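Transcriptional regulator (Rhodococcus jostii, PDB 5CYV) is a MarR-family transcriptional regulator of p-hydroxycinnamate metabolism that binds p-coumaroyl-CoA and probably recognises DNA through a winged helix-turn-helix. Local coordinates at residues B[31-36]-B[106-111]; B[40-45]-B[74-79]; B[56-61]-B[67-72]. One frame throughout, in Å; residues are numbered along the deposited sequence.

Contact 1: residues B[31-36]-B[106-111]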
loop_
_atom_site.group_PDB
_atom_site.type_symbol
_atom_site.label_atom_id
_atom_site.label_comp_id
_atom_site.label_asym_id
_atom_site.label_seq_id
_atom_site.Cartn_x
_atom_site.Cartn_y
_atom_site.Cartn_z
ATOM N N VAL B 31 -8.048 -4.939 15.595
ATOM C CA VAL B 31 -8.367 -4.214 16.850
ATOM C C VAL B 31 -8.514 -5.165 18.066
ATOM O O VAL B 31 -7.874 -4.935 19.115
ATOM C CB VAL B 31 -9.591 -3.317 16.661
ATOM C CG1 VAL B 31 -10.046 -2.837 18.024
ATOM C CG2 VAL B 31 -9.170 -2.157 15.772
ATOM N N PRO B 32 -9.240 -6.301 17.967
ATOM C CA PRO B 32 -9.342 -7.158 19.172
ATOM C C PRO B 32 -8.039 -7.814 19.641
ATOM O O PRO B 32 -7.993 -8.260 20.792
ATOM C CB PRO B 32 -10.336 -8.250 18.759
ATOM C CG PRO B 32 -11.060 -7.683 17.573
ATOM C CD PRO B 32 -10.162 -6.731 16.891
ATOM N N THR B 33 -7.035 -7.863 18.784
ATOM C CA THR B 33 -5.753 -8.450 19.126
ATOM C C THR B 33 -4.787 -7.467 19.736
ATOM O O THR B 33 -3.743 -7.864 20.215
ATOM C CB THR B 33 -5.078 -9.040 17.876
ATOM O OG1 THR B 33 -4.552 -7.977 17.063
ATOM C CG2 THR B 33 -6.046 -9.907 17.047
ATOM N N GLY B 34 -5.112 -6.195 19.605
ATOM C CA GLY B 34 -4.194 -5.145 20.035
ATOM C C GLY B 34 -3.009 -4.915 19.122
ATOM O O GLY B 34 -2.159 -4.098 19.476
ATOM N N LEU B 35 -2.927 -5.619 18.012
ATOM C CA LEU B 35 -1.825 -5.483 17.066
ATOM C C LEU B 35 -2.249 -4.469 15.998
ATOM O O LEU B 35 -3.438 -4.169 15.857
ATOM C CB LEU B 35 -1.514 -6.800 16.355
ATOM C CG LEU B 35 -1.142 -7.927 17.355
ATOM C CD1 LEU B 35 -1.155 -9.204 16.570
ATOM C CD2 LEU B 35 0.215 -7.655 17.929
ATOM N N ARG B 36 -1.288 -4.040 15.199
ATOM C CA ARG B 36 -1.483 -3.213 14.023
ATOM C C ARG B 36 -0.678 -3.845 12.872
ATOM O O ARG B 36 -0.054 -4.818 13.073
ATOM C CB ARG B 36 -1.156 -1.749 14.238
ATOM C CG ARG B 36 -2.254 -0.997 14.951
ATOM C CD ARG B 36 -1.841 0.378 15.393
ATOM N NE ARG B 36 -1.336 1.210 14.339
ATOM C CZ ARG B 36 -2.065 1.789 13.425
ATOM N NH1 ARG B 36 -3.359 1.652 13.419
ATOM N NH2 ARG B 36 -1.478 2.544 12.534
ATOM N N ARG B 106 -1.140 -15.209 17.212
ATOM C CA ARG B 106 -0.890 -15.140 15.783
ATOM C C ARG B 106 -1.928 -15.969 15.038
ATOM O O ARG B 106 -2.396 -15.571 13.971
ATOM C CB ARG B 106 0.518 -15.641 15.458
ATOM C CG ARG B 106 0.716 -16.036 14.004
ATOM C CD ARG B 106 1.368 -17.403 13.886
ATOM N NE ARG B 106 1.459 -17.848 12.499
ATOM C CZ ARG B 106 0.488 -18.488 11.854
ATOM N NH1 ARG B 106 -0.653 -18.761 12.472
ATOM N NH2 ARG B 106 0.659 -18.856 10.592
ATOM N N ASP B 107 -2.391 -17.073 15.617
ATOM C CA ASP B 107 -3.418 -17.873 14.960
ATOM C C ASP B 107 -4.747 -17.088 14.926
ATOM O O ASP B 107 -5.453 -17.120 13.917
ATOM C CB ASP B 107 -3.611 -19.194 15.691
ATOM C CG ASP B 107 -2.516 -20.164 15.374
ATOM O OD1 ASP B 107 -1.740 -19.913 14.425
ATOM O OD2 ASP B 107 -2.442 -21.177 16.062
ATOM N N ASP B 108 -5.088 -16.451 16.032
ATOM C CA ASP B 108 -6.310 -15.631 16.118
ATOM C C ASP B 108 -6.240 -14.467 15.127
ATOM O O ASP B 108 -7.165 -14.202 14.355
ATOM C CB ASP B 108 -6.464 -15.140 17.539
ATOM C CG ASP B 108 -7.638 -14.227 17.696
ATOM O OD1 ASP B 108 -8.780 -14.749 17.917
ATOM O OD2 ASP B 108 -7.415 -12.991 17.610
ATOM N N ALA B 109 -5.092 -13.798 15.118
ATOM C CA ALA B 109 -4.952 -12.632 14.291
ATOM C C ALA B 109 -4.955 -12.951 12.793
ATOM O O ALA B 109 -5.542 -12.201 11.990
ATOM C CB ALA B 109 -3.613 -11.887 14.679
ATOM N N LYS B 110 -4.304 -14.075 12.420
ATOM C CA LYS B 110 -4.261 -14.409 11.019
ATOM C C LYS B 110 -5.659 -14.839 10.529
ATOM O O LYS B 110 -5.988 -14.578 9.392
ATOM C CB LYS B 110 -3.281 -15.528 10.746
ATOM C CG LYS B 110 -3.193 -15.732 9.221
ATOM C CD LYS B 110 -1.917 -16.386 8.839
ATOM C CE LYS B 110 -2.057 -17.092 7.483
ATOM N NZ LYS B 110 -2.624 -16.281 6.384
ATOM N N ALA B 111 -6.435 -15.470 11.405
ATOM C CA ALA B 111 -7.812 -15.829 11.016
ATOM C C ALA B 111 -8.593 -14.522 10.697
ATOM O O ALA B 111 -9.328 -14.453 9.685
ATOM C CB ALA B 111 -8.482 -16.612 12.110
HETATM O O HOH W 1 -7.833 -11.610 19.996
#
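Thr33 and Leu35 lay their methyl groups on Ala109, which is where the loop between helices 11-30 and 37-47 meets the long helix 100-121. CG2 of Thr33 sits 3.9 Å from CB of Ala109, and CD1 of Leu35 comes to the same methyl at 4.1 Å, so one alanine carbon receives two neighbours from the loop. Tyr40 and Leu30 also border Ala109, while Leu105, on the same helix, touches both Thr33 and Leu35.

No direct hydrogen bond crosses between 31-36 and 106-111. Thr33 keeps its polar branch for its own loop: with OG1 set between the backbone N and the carbonyl carbon (chi1 75°), the hydroxyl accepts from Leu35 N at 3.0 Å, an ST turn, and it is also hydrogen-bonded to Leu30 O. The same rotation swings CG2 out to the helix. A valine here has no hydroxyl, which would probably leave Leu35 N and Leu30 O without that partner and the turn freer to shift.

The charged part belongs to Asp108. Its CG is anti to the backbone N (chi1 176°), and OD2 reaches to 3.4 Å from CG2 of Thr33, the two side chains crossing at a slant. A water donates to this OD2 at 2.8 Å and, weakly, to the carbonyl O of Pro32, making a solvent bridge between the segments. Arg112 forms a salt bridge with OD2.

The charge of the carboxylate is therefore probably balanced by Arg112 of the same helix, and between these two segments the link is mainly methyl packing, with a water bridge that is weak at Pro32, just before Arg36, whose guanidinium pairs with a phosphate oxygen of p-coumaroyl-CoA.

Contact 2: residues B[40-45]-B[74-79]; sequences YSVLVL and DELEER. With WCA (p-coumaroyl-CoA), chain J.
The ring of Tyr40 has the methyl CG2 of Val44, one helical turn on, over one face, 3.5 Å above the plane and shifted toward the rim. At the ring's edge, near its plane, lies carbon CAT of the p-coumaroyl ring, 3.9 Å from Tyr40 CE2. Ser41 reaches the same ligand ring, its OG 3.4 Å from WCA CAV, a packing contact; the hydroxyl's hydrogen bond is to Val37 O. Helix 37-47 thus turns one flank to the p-coumaroyl pocket and another to helix 70-78, the probable DNA-recognition helix of the MarR-type winged helix-turn-helix.

On this second flank the side chains meet through carbon alone, with no hydrogen bond across, and Leu76 carries the contact from the recognition-helix side. Its CG stands anti to the carbonyl carbon (chi1 -68°), and the extended chain pushes CD1 into the groove between Val42 and Leu43. The Val42 and Leu76 side chains cross obliquely, CG1 of Val42 meeting that methyl, while CB of Leu43 adds a looser touch at 4.1 Å. Leu35, Leu81 and Val82 close round Leu76 as well, with Val82 belonging to the first strand of the wing. Val58 and Met62 of helix 55-62 also pack on Val42 and continue the hydrophobic packing.

Carried out by the extended chi2 of Leu76 (172°), CD1 reaches the helix backbone as well as the side chains. This methyl ends 3.7 Å from Val42 CG1 and 3.8 Å from the backbone N of Leu43.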
loop_
_atom_site.group_PDB
_atom_site.type_symbol
_atom_site.label_atom_id
_atom_site.label_comp_id
_atom_site.label_asym_id
_atom_site.label_seq_id
_atom_site.Cartn_x
_atom_site.Cartn_y
_atom_site.Cartn_z
ATOM N N TYR B 40 1.780 -6.957 13.822
ATOM C CA TYR B 40 1.322 -8.221 13.298
ATOM C C TYR B 40 2.287 -8.867 12.343
ATOM O O TYR B 40 2.549 -10.086 12.447
ATOM C CB TYR B 40 -0.063 -8.003 12.609
ATOM C CG TYR B 40 -0.565 -9.155 11.808
ATOM C CD1 TYR B 40 -1.111 -10.264 12.411
ATOM C CD2 TYR B 40 -0.499 -9.112 10.384
ATOM C CE1 TYR B 40 -1.577 -11.344 11.662
ATOM C CE2 TYR B 40 -0.994 -10.165 9.633
ATOM C CZ TYR B 40 -1.544 -11.279 10.280
ATOM O OH TYR B 40 -1.957 -12.357 9.549
ATOM N N SER B 41 2.841 -8.094 11.418
ATOM C CA SER B 41 3.776 -8.678 10.452
ATOM C C SER B 41 4.995 -9.287 11.163
ATOM O O SER B 41 5.427 -10.375 10.783
ATOM C CB SER B 41 4.272 -7.612 9.468
ATOM O OG SER B 41 3.164 -7.064 8.719
ATOM N N VAL B 42 5.539 -8.568 12.151
ATOM C CA VAL B 42 6.690 -9.131 12.875
ATOM C C VAL B 42 6.362 -10.428 13.593
ATOM O O VAL B 42 7.111 -11.415 13.481
ATOM C CB VAL B 42 7.241 -8.112 13.866
ATOM C CG1 VAL B 42 8.403 -8.707 14.700
ATOM C CG2 VAL B 42 7.728 -6.885 13.076
ATOM N N LEU B 43 5.187 -10.443 14.224
ATOM C CA LEU B 43 4.728 -11.646 14.942
ATOM C C LEU B 43 4.572 -12.824 13.960
ATOM O O LEU B 43 5.020 -13.965 14.234
ATOM C CB LEU B 43 3.440 -11.324 15.703
ATOM C CG LEU B 43 2.899 -12.554 16.445
ATOM C CD1 LEU B 43 3.914 -13.070 17.477
ATOM C CD2 LEU B 43 1.602 -12.171 17.170
ATOM N N VAL B 44 3.944 -12.573 12.799
ATOM C CA VAL B 44 3.746 -13.620 11.817
ATOM C C VAL B 44 5.098 -14.151 11.356
ATOM O O VAL B 44 5.333 -15.379 11.276
ATOM C CB VAL B 44 2.964 -13.079 10.661
ATOM C CG1 VAL B 44 3.056 -14.031 9.446
ATOM C CG2 VAL B 44 1.518 -12.909 11.113
ATOM N N LEU B 45 6.031 -13.232 11.104
ATOM C CA LEU B 45 7.329 -13.679 10.567
ATOM C C LEU B 45 8.123 -14.456 11.615
ATOM O O LEU B 45 8.821 -15.422 11.266
ATOM C CB LEU B 45 8.145 -12.475 10.036
ATOM C CG LEU B 45 7.528 -11.865 8.774
ATOM C CD1 LEU B 45 8.145 -10.495 8.507
ATOM C CD2 LEU B 45 7.710 -12.729 7.552
ATOM N N ASP B 74 10.094 -4.618 20.622
ATOM C CA ASP B 74 9.920 -4.224 22.020
ATOM C C ASP B 74 8.449 -4.335 22.420
ATOM O O ASP B 74 8.123 -4.739 23.536
ATOM C CB ASP B 74 10.395 -2.777 22.252
ATOM C CG ASP B 74 11.914 -2.587 22.151
ATOM O OD1 ASP B 74 12.695 -3.560 22.196
ATOM O OD2 ASP B 74 12.316 -1.378 22.063
ATOM N N GLU B 75 7.560 -3.875 21.535
ATOM C CA GLU B 75 6.130 -3.926 21.813
ATOM C C GLU B 75 5.669 -5.370 22.008
ATOM O O GLU B 75 4.943 -5.679 22.964
ATOM C CB GLU B 75 5.356 -3.235 20.680
ATOM C CG GLU B 75 3.875 -3.367 20.812
ATOM C CD GLU B 75 3.080 -2.628 19.742
ATOM O OE1 GLU B 75 1.857 -2.845 19.715
ATOM O OE2 GLU B 75 3.649 -1.890 18.906
ATOM N N LEU B 76 6.091 -6.243 21.108
ATOM C CA LEU B 76 5.665 -7.618 21.210
ATOM C C LEU B 76 6.279 -8.272 22.419
ATOM O O LEU B 76 5.618 -9.130 23.060
ATOM C CB LEU B 76 6.086 -8.368 19.940
ATOM C CG LEU B 76 5.342 -7.926 18.660
ATOM C CD1 LEU B 76 5.999 -8.596 17.491
ATOM C CD2 LEU B 76 3.857 -8.340 18.700
ATOM N N GLU B 77 7.509 -7.891 22.757
ATOM C CA GLU B 77 8.174 -8.524 23.895
ATOM C C GLU B 77 7.503 -8.083 25.211
ATOM O O GLU B 77 7.322 -8.904 26.116
ATOM C CB GLU B 77 9.689 -8.233 23.902
ATOM C CG GLU B 77 10.456 -9.202 24.891
ATOM C CD GLU B 77 12.003 -9.207 24.766
ATOM O OE1 GLU B 77 12.555 -8.202 24.255
ATOM O OE2 GLU B 77 12.685 -10.177 25.250
ATOM N N GLU B 78 7.101 -6.827 25.308
ATOM C CA GLU B 78 6.445 -6.358 26.518
ATOM C C GLU B 78 5.129 -7.077 26.750
ATOM O O GLU B 78 4.714 -7.208 27.916
ATOM C CB GLU B 78 6.209 -4.847 26.456
ATOM C CG GLU B 78 5.650 -4.323 27.742
ATOM C CD GLU B 78 6.670 -4.283 28.849
ATOM O OE1 GLU B 78 7.873 -4.114 28.538
ATOM O OE2 GLU B 78 6.269 -4.419 30.030
ATOM N N ARG B 79 4.483 -7.542 25.669
ATOM C CA ARG B 79 3.255 -8.310 25.808
ATOM C C ARG B 79 3.488 -9.789 25.965
ATOM O O ARG B 79 2.521 -10.556 26.055
ATOM C CB ARG B 79 2.336 -8.090 24.591
ATOM C CG ARG B 79 1.674 -6.722 24.521
ATOM C CD ARG B 79 0.766 -6.664 23.303
ATOM N NE ARG B 79 -0.393 -7.558 23.455
ATOM C CZ ARG B 79 -1.323 -7.719 22.493
ATOM N NH1 ARG B 79 -1.248 -7.048 21.372
ATOM N NH2 ARG B 79 -2.336 -8.562 22.680
HETATM C C4 WCA J . 11.877 13.968 0.314
HETATM C C5 WCA J . 10.992 14.986 0.655
HETATM C C6 WCA J . 11.445 16.350 0.519
HETATM C C8 WCA J . 9.951 13.070 0.995
HETATM N N1 WCA J . 12.701 16.572 0.067
HETATM N N3 WCA J . 13.128 14.288 -0.132
HETATM C CAV WCA J . 0.667 -6.806 6.434
HETATM C CAT WCA J . -0.156 -7.872 6.628
HETATM C CBS WCA J . -1.297 -7.949 5.816
HETATM O OAJ WCA J . -2.180 -9.048 5.991
HETATM C CAU WCA J . -1.568 -7.031 4.857
HETATM C CAW WCA J . -0.722 -5.938 4.638
HETATM C CBT WCA J . 0.398 -5.868 5.428
HETATM C CAR WCA J . 1.277 -4.718 5.136
HETATM C CAQ WCA J . 2.597 -4.669 5.754
HETATM C CBP WCA J . 3.453 -3.557 5.186
HETATM O OAD WCA J . 3.308 -2.920 4.201
HETATM S SBO WCA J . 4.837 -3.304 6.214
HETATM C CBA WCA J . 5.712 -2.057 5.215
HETATM C CAY WCA J . 5.468 -0.610 5.815
HETATM N NBH WCA J . 4.254 -0.046 5.335
HETATM C CBQ WCA J . 3.280 0.431 6.325
HETATM O OAE WCA J . 3.499 0.465 7.542
HETATM C CBB WCA J . 2.001 1.004 5.797
HETATM C CAZ WCA J . 1.970 2.556 5.896
HETATM N NBI WCA J . 2.910 3.260 5.001
HETATM C CBR WCA J . 4.184 3.678 5.366
HETATM O OAF WCA J . 4.597 3.345 6.481
HETATM C CBX WCA J . 5.024 4.520 4.418
HETATM O OAK WCA J . 4.127 5.082 3.417
HETATM C CCD WCA J . 6.131 3.697 3.745
HETATM C CAA WCA J . 5.460 2.727 2.728
HETATM C CAB WCA J . 7.021 2.952 4.764
HETATM C CBD WCA J . 7.028 4.673 2.914
HETATM O OBK WCA J . 7.429 5.638 3.922
HETATM P PCG WCA J . 8.655 6.638 3.614
HETATM O OAP WCA J . 9.807 5.799 3.159
HETATM O OAI WCA J . 8.796 7.490 4.900
HETATM O OBN WCA J . 8.238 7.457 2.355
HETATM P PCF WCA J . 7.600 8.858 2.101
HETATM O OAO WCA J . 7.464 9.458 3.503
HETATM O OAH WCA J . 6.456 8.782 1.099
HETATM O "O5'" WCA J . 8.772 9.668 1.332
HETATM C "C5'" WCA J . 9.300 9.193 0.096
HETATM C "C4'" WCA J . 10.764 9.366 -0.188
HETATM O "O4'" WCA J . 11.002 10.918 -0.629
HETATM C "C3'" WCA J . 11.574 9.168 0.880
HETATM O "O3'" WCA J . 12.953 8.884 0.438
HETATM P PCE WCA J . 13.613 7.471 0.663
HETATM O OAM WCA J . 12.716 6.424 0.086
HETATM O OAN WCA J . 13.810 7.223 2.131
HETATM O OAG WCA J . 14.944 7.449 -0.039
HETATM C "C2'" WCA J . 11.604 10.545 1.578
HETATM O "O2'" WCA J . 12.625 10.681 2.463
HETATM C "C1'" WCA J . 11.707 11.485 0.320
HETATM N N9 WCA J . 11.179 12.797 0.551
HETATM N N7 WCA J . 9.810 14.396 1.074
HETATM C C2 WCA J . 13.508 15.579 -0.247
HETATM N N6 WCA J . 10.564 17.424 0.856
#

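Contact 3: residues B[56-61]-B[67-72]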
loop_
_atom_site.group_PDB
_atom_site.type_symbol
_atom_site.label_atom_id
_atom_site.label_comp_id
_atom_site.label_asym_id
_atom_site.label_seq_id
_atom_site.Cartn_x
_atom_site.Cartn_y
_atom_site.Cartn_z
ATOM N N ARG B 56 17.176 -8.688 10.686
ATOM C CA ARG B 56 17.471 -8.228 9.327
ATOM C C ARG B 56 16.551 -8.870 8.322
ATOM O O ARG B 56 16.126 -8.200 7.387
ATOM C CB ARG B 56 18.925 -8.502 8.979
ATOM C CG ARG B 56 19.848 -7.537 9.728
ATOM C CD ARG B 56 21.316 -7.901 9.489
ATOM N NE ARG B 56 22.267 -7.208 10.364
ATOM C CZ ARG B 56 22.920 -6.092 10.038
ATOM N NH1 ARG B 56 22.723 -5.530 8.852
ATOM N NH2 ARG B 56 23.782 -5.542 10.893
ATOM N N GLY B 57 16.210 -10.137 8.523
ATOM C CA GLY B 57 15.242 -10.841 7.692
ATOM C C GLY B 57 13.858 -10.216 7.773
ATOM O O GLY B 57 13.145 -10.090 6.735
ATOM N N VAL B 58 13.446 -9.889 8.986
ATOM C CA VAL B 58 12.161 -9.244 9.143
ATOM C C VAL B 58 12.111 -7.913 8.404
ATOM O O VAL B 58 11.135 -7.621 7.653
ATOM C CB VAL B 58 11.896 -9.010 10.639
ATOM C CG1 VAL B 58 10.624 -8.156 10.826
ATOM C CG2 VAL B 58 11.710 -10.356 11.292
ATOM N N ALA B 59 13.173 -7.127 8.595
ATOM C CA ALA B 59 13.258 -5.812 7.970
ATOM C C ALA B 59 13.184 -5.901 6.456
ATOM O O ALA B 59 12.452 -5.149 5.821
ATOM C CB ALA B 59 14.579 -5.107 8.397
ATOM N N ALA B 60 13.900 -6.858 5.876
ATOM C CA ALA B 60 13.986 -7.027 4.427
ATOM C C ALA B 60 12.610 -7.446 3.908
ATOM O O ALA B 60 12.152 -6.941 2.862
ATOM C CB ALA B 60 15.034 -8.074 4.079
ATOM N N THR B 61 11.933 -8.326 4.648
ATOM C CA THR B 61 10.598 -8.747 4.173
ATOM C C THR B 61 9.610 -7.594 4.197
ATOM O O THR B 61 8.812 -7.433 3.276
ATOM C CB THR B 61 10.054 -9.921 5.006
ATOM O OG1 THR B 61 10.921 -11.047 4.855
ATOM C CG2 THR B 61 8.649 -10.328 4.553
ATOM N N SER B 67 16.499 -0.667 11.964
ATOM C CA SER B 67 16.281 0.178 13.139
ATOM C C SER B 67 14.797 0.374 13.395
ATOM O O SER B 67 14.381 0.677 14.526
ATOM C CB SER B 67 16.942 1.549 12.932
ATOM O OG SER B 67 16.355 2.250 11.852
ATOM N N GLN B 68 13.992 0.211 12.358
ATOM C CA GLN B 68 12.536 0.451 12.498
ATOM C C GLN B 68 11.835 -0.761 13.073
ATOM O O GLN B 68 10.695 -0.696 13.462
ATOM C CB GLN B 68 11.903 0.869 11.153
ATOM C CG GLN B 68 12.446 2.225 10.717
ATOM C CD GLN B 68 11.472 3.078 9.855
ATOM O OE1 GLN B 68 10.286 2.788 9.720
ATOM N NE2 GLN B 68 12.023 4.129 9.256
ATOM N N ILE B 69 12.546 -1.882 13.168
ATOM C CA ILE B 69 11.935 -3.103 13.652
ATOM C C ILE B 69 12.123 -3.230 15.169
ATOM O O ILE B 69 11.277 -3.882 15.818
ATOM C CB ILE B 69 12.612 -4.379 12.943
ATOM C CG1 ILE B 69 12.430 -4.301 11.425
ATOM C CG2 ILE B 69 12.110 -5.740 13.452
ATOM C CD1 ILE B 69 10.990 -4.144 11.014
ATOM N N VAL B 70 13.139 -2.555 15.727
ATOM C CA VAL B 70 13.458 -2.738 17.140
ATOM C C VAL B 70 12.254 -2.440 18.040
ATOM O O VAL B 70 11.943 -3.235 18.937
ATOM C CB VAL B 70 14.621 -1.853 17.524
ATOM C CG1 VAL B 70 14.920 -1.972 19.019
ATOM C CG2 VAL B 70 15.841 -2.240 16.701
ATOM N N GLY B 71 11.569 -1.318 17.785
ATOM C CA GLY B 71 10.431 -0.950 18.618
ATOM C C GLY B 71 9.215 -1.838 18.495
ATOM O O GLY B 71 8.437 -1.992 19.428
ATOM N N LEU B 72 9.026 -2.440 17.311
ATOM C CA LEU B 72 7.977 -3.414 17.117
ATOM C C LEU B 72 8.242 -4.668 17.941
ATOM O O LEU B 72 7.330 -5.192 18.575
ATOM C CB LEU B 72 7.901 -3.831 15.651
ATOM C CG LEU B 72 7.687 -2.675 14.684
ATOM C CD1 LEU B 72 7.775 -3.150 13.302
ATOM C CD2 LEU B 72 6.265 -2.061 14.902
#
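Ile69 lies across Val58 and Ala59, with both of its branches in use. The CG2 methyl comes to 3.9 Å from Val58 CG1, while the other branch runs over Ala59, CG1 resting 3.8 Å from Ala59 CB. At the end of that branch CD1 turns back to Val58, 4.0 Å from its CG1, so a single valine methyl is touched by both methyls of the isoleucine. The torsions explain the straddle: CG1 of Ile69 is anti to the carbonyl carbon (chi1 -60°), and a second turn of chi2 -55° folds CD1 along helix 55-62 instead of pointing it straight out.

Helix 55-62 and helix 70-78, joined by a short connection, form the helix-turn-helix of the MarR fold, and Ile69 lies in the part of the chain leading to helix 70-78. The backbones come close here, Ala59 CA lying 6.4 Å from Ile69 CA, a spacing consistent with the small side chain of Ala59. Pro66 packs on Ala59 from the connection, and Leu64 and Met62 also touch Ile69.

Val53, from the loop before helix 55-62, packs on Val58. Near the C-terminal end of helix 55-62 the backbone O of Thr61 accepts a hydrogen bond from Arg17 of the second subunit, whose Phe13 packs on the Thr61 side chain.

Along the chain the three contacts are nested: contact 3 lies inside the loop closed by contact 2, and contact 2 inside that closed by contact 1. Contact 2 is the middle member, its centre about 11 Å from the centre of each of the others, while the centres of contacts 1 and 3 are about 19 Å apart and the two do not touch. Arg79 NH1 probably bonds to Thr33 O, at 2.9 Å, joining contacts 1 and 2; Val42 meets Leu72 between contacts 2 and 3, which share helix 70-78. A continuous packed path therefore joins helix 100-121 and the ligand-pocket loop, through helix 37-47, to the helix-turn-helix.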